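Local coordinates for protein 1-carboxybiuret hydrolase subunit AtzE (Pseudomonas sp., PDB 6C62) that hydrolyses 1-carboxybiuret to urea-1,3-dicarboxylate and ammonia in atrazine degradation, as a member of the amidase family, at residues A30-G33 with A37-C40; R138-T143 with A157-Q162. All coordinates share one frame; numbering follows the deposited sequence.

Interaction 1: A30-G33 with A37-C40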
loop_
_atom_site.group_PDB
_atom_site.type_symbol
_atom_site.label_atom_id
_atom_site.label_comp_id
_atom_site.label_asym_id
_atom_site.label_seq_id
_atom_site.Cartn_x
_atom_site.Cartn_y
_atom_site.Cartn_z
ATOM N N ALA A 30 -43.686 -4.082 15.526
ATOM C CA ALA A 30 -43.997 -4.928 16.684
ATOM C C ALA A 30 -42.820 -5.505 17.448
ATOM O O ALA A 30 -42.973 -5.796 18.640
ATOM C CB ALA A 30 -44.918 -6.046 16.289
ATOM N N THR A 31 -41.656 -5.681 16.814
ATOM C CA THR A 31 -40.527 -6.396 17.422
ATOM C C THR A 31 -39.316 -5.528 17.730
ATOM O O THR A 31 -38.505 -5.887 18.572
ATOM C CB THR A 31 -40.016 -7.536 16.495
ATOM O OG1 THR A 31 -39.587 -6.976 15.218
ATOM C CG2 THR A 31 -41.121 -8.580 16.280
ATOM N N ASP A 32 -39.186 -4.382 17.074
ATOM C CA ASP A 32 -37.921 -3.684 17.170
ATOM C C ASP A 32 -37.760 -2.824 18.419
ATOM O O ASP A 32 -36.628 -2.464 18.738
ATOM C CB ASP A 32 -37.561 -2.895 15.918
ATOM C CG ASP A 32 -36.037 -2.930 15.634
ATOM O OD1 ASP A 32 -35.399 -4.028 15.684
ATOM O OD2 ASP A 32 -35.474 -1.860 15.455
ATOM N N GLY A 33 -38.853 -2.520 19.150
ATOM C CA GLY A 33 -38.678 -1.919 20.454
ATOM C C GLY A 33 -37.717 -2.772 21.311
ATOM O O GLY A 33 -36.840 -2.206 21.967
ATOM N N ALA A 37 -32.700 -3.515 16.240
ATOM C CA ALA A 37 -31.881 -3.701 15.036
ATOM C C ALA A 37 -31.904 -2.475 14.147
ATOM O O ALA A 37 -30.890 -2.218 13.504
ATOM C CB ALA A 37 -32.340 -4.905 14.256
ATOM N N PHE A 38 -32.983 -1.702 14.103
ATOM C CA PHE A 38 -33.081 -0.555 13.203
ATOM C C PHE A 38 -32.720 0.785 13.831
ATOM O O PHE A 38 -33.140 1.074 14.931
ATOM C CB PHE A 38 -34.490 -0.418 12.620
ATOM C CG PHE A 38 -34.765 -1.341 11.475
ATOM C CD1 PHE A 38 -35.021 -2.675 11.698
ATOM C CD2 PHE A 38 -34.760 -0.856 10.178
ATOM C CE1 PHE A 38 -35.289 -3.551 10.644
ATOM C CE2 PHE A 38 -35.017 -1.691 9.113
ATOM C CZ PHE A 38 -35.279 -3.072 9.347
ATOM N N THR A 39 -31.983 1.639 13.145
ATOM C CA THR A 39 -31.771 3.002 13.570
ATOM C C THR A 39 -32.531 3.978 12.728
ATOM O O THR A 39 -32.584 5.179 13.104
ATOM C CB THR A 39 -30.279 3.422 13.519
ATOM O OG1 THR A 39 -29.685 3.145 12.224
ATOM C CG2 THR A 39 -29.496 2.657 14.580
ATOM N N CYS A 40 -33.032 3.551 11.566
ATOM C CA CYS A 40 -33.820 4.422 10.748
ATOM C C CYS A 40 -34.726 3.642 9.821
ATOM O O CYS A 40 -34.326 2.600 9.327
ATOM C CB CYS A 40 -32.879 5.389 10.096
ATOM S SG CYS A 40 -32.602 5.172 8.409
#

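Interaction 2: R138-T143 with A157-Q162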
loop_
_atom_site.group_PDB
_atom_site.type_symbol
_atom_site.label_atom_id
_atom_site.label_comp_id
_atom_site.label_asym_id
_atom_site.label_seq_id
_atom_site.Cartn_x
_atom_site.Cartn_y
_atom_site.Cartn_z
ATOM N N ARG A 138 -30.266 -6.805 20.417
ATOM C CA ARG A 138 -30.460 -8.016 21.217
ATOM C C ARG A 138 -30.689 -9.218 20.331
ATOM O O ARG A 138 -31.377 -9.144 19.303
ATOM C CB ARG A 138 -31.611 -7.846 22.204
ATOM C CG ARG A 138 -31.396 -6.726 23.221
ATOM C CD ARG A 138 -32.602 -6.559 24.186
ATOM N NE ARG A 138 -32.247 -5.534 25.173
ATOM C CZ ARG A 138 -31.581 -5.759 26.309
ATOM N NH1 ARG A 138 -31.225 -6.983 26.729
ATOM N NH2 ARG A 138 -31.225 -4.693 27.044
ATOM N N ASN A 139 -30.144 -10.361 20.731
ATOM C CA ASN A 139 -30.306 -11.592 19.977
ATOM C C ASN A 139 -31.759 -12.033 19.998
ATOM O O ASN A 139 -32.305 -12.284 21.079
ATOM C CB ASN A 139 -29.430 -12.670 20.592
ATOM C CG ASN A 139 -29.183 -13.804 19.663
ATOM O OD1 ASN A 139 -30.131 -14.407 19.163
ATOM N ND2 ASN A 139 -27.899 -14.115 19.413
ATOM N N PRO A 140 -32.399 -12.207 18.835
ATOM C CA PRO A 140 -33.787 -12.662 18.840
ATOM C C PRO A 140 -34.001 -14.047 19.387
ATOM O O PRO A 140 -35.099 -14.322 19.783
ATOM C CB PRO A 140 -34.159 -12.619 17.341
ATOM C CG PRO A 140 -33.277 -11.606 16.776
ATOM C CD PRO A 140 -31.989 -11.839 17.481
ATOM N N HIS A 141 -32.989 -14.899 19.422
ATOM C CA HIS A 141 -33.151 -16.231 20.066
ATOM C C HIS A 141 -33.065 -16.179 21.593
ATOM O O HIS A 141 -33.467 -17.147 22.270
ATOM C CB HIS A 141 -32.126 -17.239 19.539
ATOM C CG HIS A 141 -32.191 -17.408 18.049
ATOM N ND1 HIS A 141 -33.324 -17.839 17.402
ATOM C CD2 HIS A 141 -31.293 -17.095 17.073
ATOM C CE1 HIS A 141 -33.104 -17.860 16.095
ATOM N NE2 HIS A 141 -31.882 -17.398 15.864
ATOM N N ASP A 142 -32.503 -15.104 22.146
ATOM C CA ASP A 142 -32.463 -14.898 23.598
ATOM C C ASP A 142 -32.036 -13.469 23.823
ATOM O O ASP A 142 -30.825 -13.121 23.706
ATOM C CB ASP A 142 -31.503 -15.894 24.231
ATOM C CG ASP A 142 -31.329 -15.700 25.755
ATOM O OD1 ASP A 142 -31.719 -14.667 26.320
ATOM O OD2 ASP A 142 -30.751 -16.604 26.395
ATOM N N THR A 143 -33.013 -12.634 24.183
ATOM C CA THR A 143 -32.794 -11.221 24.217
ATOM C C THR A 143 -31.929 -10.711 25.354
ATOM O O THR A 143 -31.611 -9.535 25.354
ATOM C CB THR A 143 -34.090 -10.425 24.124
ATOM O OG1 THR A 143 -34.917 -10.733 25.219
ATOM C CG2 THR A 143 -34.878 -10.761 22.770
ATOM N N ALA A 157 -31.935 -8.470 12.451
ATOM C CA ALA A 157 -33.122 -8.217 11.624
ATOM C C ALA A 157 -33.562 -9.462 10.881
ATOM O O ALA A 157 -34.792 -9.657 10.696
ATOM C CB ALA A 157 -32.908 -7.072 10.637
ATOM N N ILE A 158 -32.609 -10.296 10.462
ATOM C CA ILE A 158 -32.959 -11.510 9.738
ATOM C C ILE A 158 -33.490 -12.578 10.712
ATOM O O ILE A 158 -34.541 -13.145 10.450
ATOM C CB ILE A 158 -31.803 -12.072 8.926
ATOM C CG1 ILE A 158 -31.402 -11.004 7.878
ATOM C CG2 ILE A 158 -32.188 -13.381 8.267
ATOM C CD1 ILE A 158 -30.081 -11.259 7.380
ATOM N N ALA A 159 -32.858 -12.743 11.877
ATOM C CA ALA A 159 -33.261 -13.783 12.797
ATOM C C ALA A 159 -34.625 -13.446 13.436
ATOM O O ALA A 159 -35.349 -14.324 13.780
ATOM C CB ALA A 159 -32.242 -14.001 13.854
ATOM N N ALA A 160 -34.966 -12.188 13.547
ATOM C CA ALA A 160 -36.266 -11.758 14.068
ATOM C C ALA A 160 -37.357 -11.802 13.008
ATOM O O ALA A 160 -38.481 -11.432 13.332
ATOM C CB ALA A 160 -36.152 -10.326 14.591
ATOM N N GLY A 161 -37.070 -12.202 11.762
ATOM C CA GLY A 161 -38.056 -12.197 10.690
ATOM C C GLY A 161 -38.463 -10.819 10.167
ATOM O O GLY A 161 -39.475 -10.700 9.506
ATOM N N GLN A 162 -37.677 -9.758 10.438
ATOM C CA GLN A 162 -38.038 -8.396 9.978
ATOM C C GLN A 162 -37.765 -8.239 8.473
ATOM O O GLN A 162 -38.575 -7.660 7.770
ATOM C CB GLN A 162 -37.305 -7.310 10.766
ATOM C CG GLN A 162 -37.660 -7.271 12.270
ATOM C CD GLN A 162 -36.660 -6.486 13.118
ATOM O OE1 GLN A 162 -35.621 -6.084 12.614
ATOM N NE2 GLN A 162 -36.978 -6.237 14.388
#

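Interaction 1: A30-G33 with A37-C40
D32, near the C-terminal end of helix 17-35, reaches the start of strand 38-41 through its carboxylate, which bridges the backbone N-H groups of the consecutive residues A37 and F38. That strand is, within this chain, an outermost one of the large mixed sheet of this amidase-family protein, and the bridge spans the turn by which the chain leaves the helix and enters the sheet. Each oxygen serves one amide. OD1 of D32 accepts from N of A37 at 2.8 Å and OD2 from N of F38, also at 2.8 Å, and both N-H groups arrive on the syn side, moderately out of the carboxylate plane (19° and 22°). The methyl of A37 lies beside the first oxygen, CB to D32 OD1 3.5 Å. With CG anti to its carbonyl carbon and beside its N (chi1 -80°), F38 turns the edge of its ring to OD2 of D32, which lies near the ring plane. All three residues are buried, and the carboxylate is met by two backbone amides and probably by the side-chain amide of Q162, whose NE2 points to OD1. Further along the strand, T39 and C40 both face G117 in a classic beta bulge. Where carboxylate and phenylalanine come together, OD2 of D32 sits 3.3 Å from CB of F38 and 3.9 Å from its CD1.

Interaction 2: R138-T143 with A157-Q162
P140 presses its ring against the C-terminal end of helix 152-159, the tight part of a small apolar contact without hydrogen bonds between the segments. Its CG rests over the gap between two methyls, 3.9 Å from CB of A159 and 3.8 Å from CB of A160. CG is also 3.7 Å from N of A160. The helix ends there in a Schellman motif, with G161 at positive phi. H141 gives the looser side: CG stands anti to the carbonyl carbon, beside the backbone N (chi1 -57°), which carries the ring to A159, where NE2 only skirts CB obliquely at 4.0 Å. The same nitrogen is hydrogen-bonded to O of C182, and the ring meets W417 edge-to-face. All four touching residues remain partly exposed to solvent. The proline is presented by a type I turn, N139 to D142, in which OD1 of N139 takes the N-H of H141 on a lone pair (2.9 Å), an Asx turn. NH1 of R138 donates to O of T143 at 2.9 Å, in the guanidinium plane, tying the segment's ends. The turn follows strand 135-139 and leans on helix 152-159, with R138 and T143 packed on the end of helix 17-35.

From the N terminus, interaction 1 comes first: it closes the short connection between helix 17-35 and strand 38-41. Only much later does interaction 2 close its own, longer loop, running from the turn after strand 135-139 round to the end of helix 152-159. The two follow in series, neither nesting nor crossing, yet their centres lie just 10 Å apart. Q162, the last residue of segment 157-162, joins them although it does not touch 138-143: its NE2 probably donates to OG1 of T31, while its OE1 packs against F38. Helix 17-35, the large sheet and the end of helix 152-159 are thereby tied together.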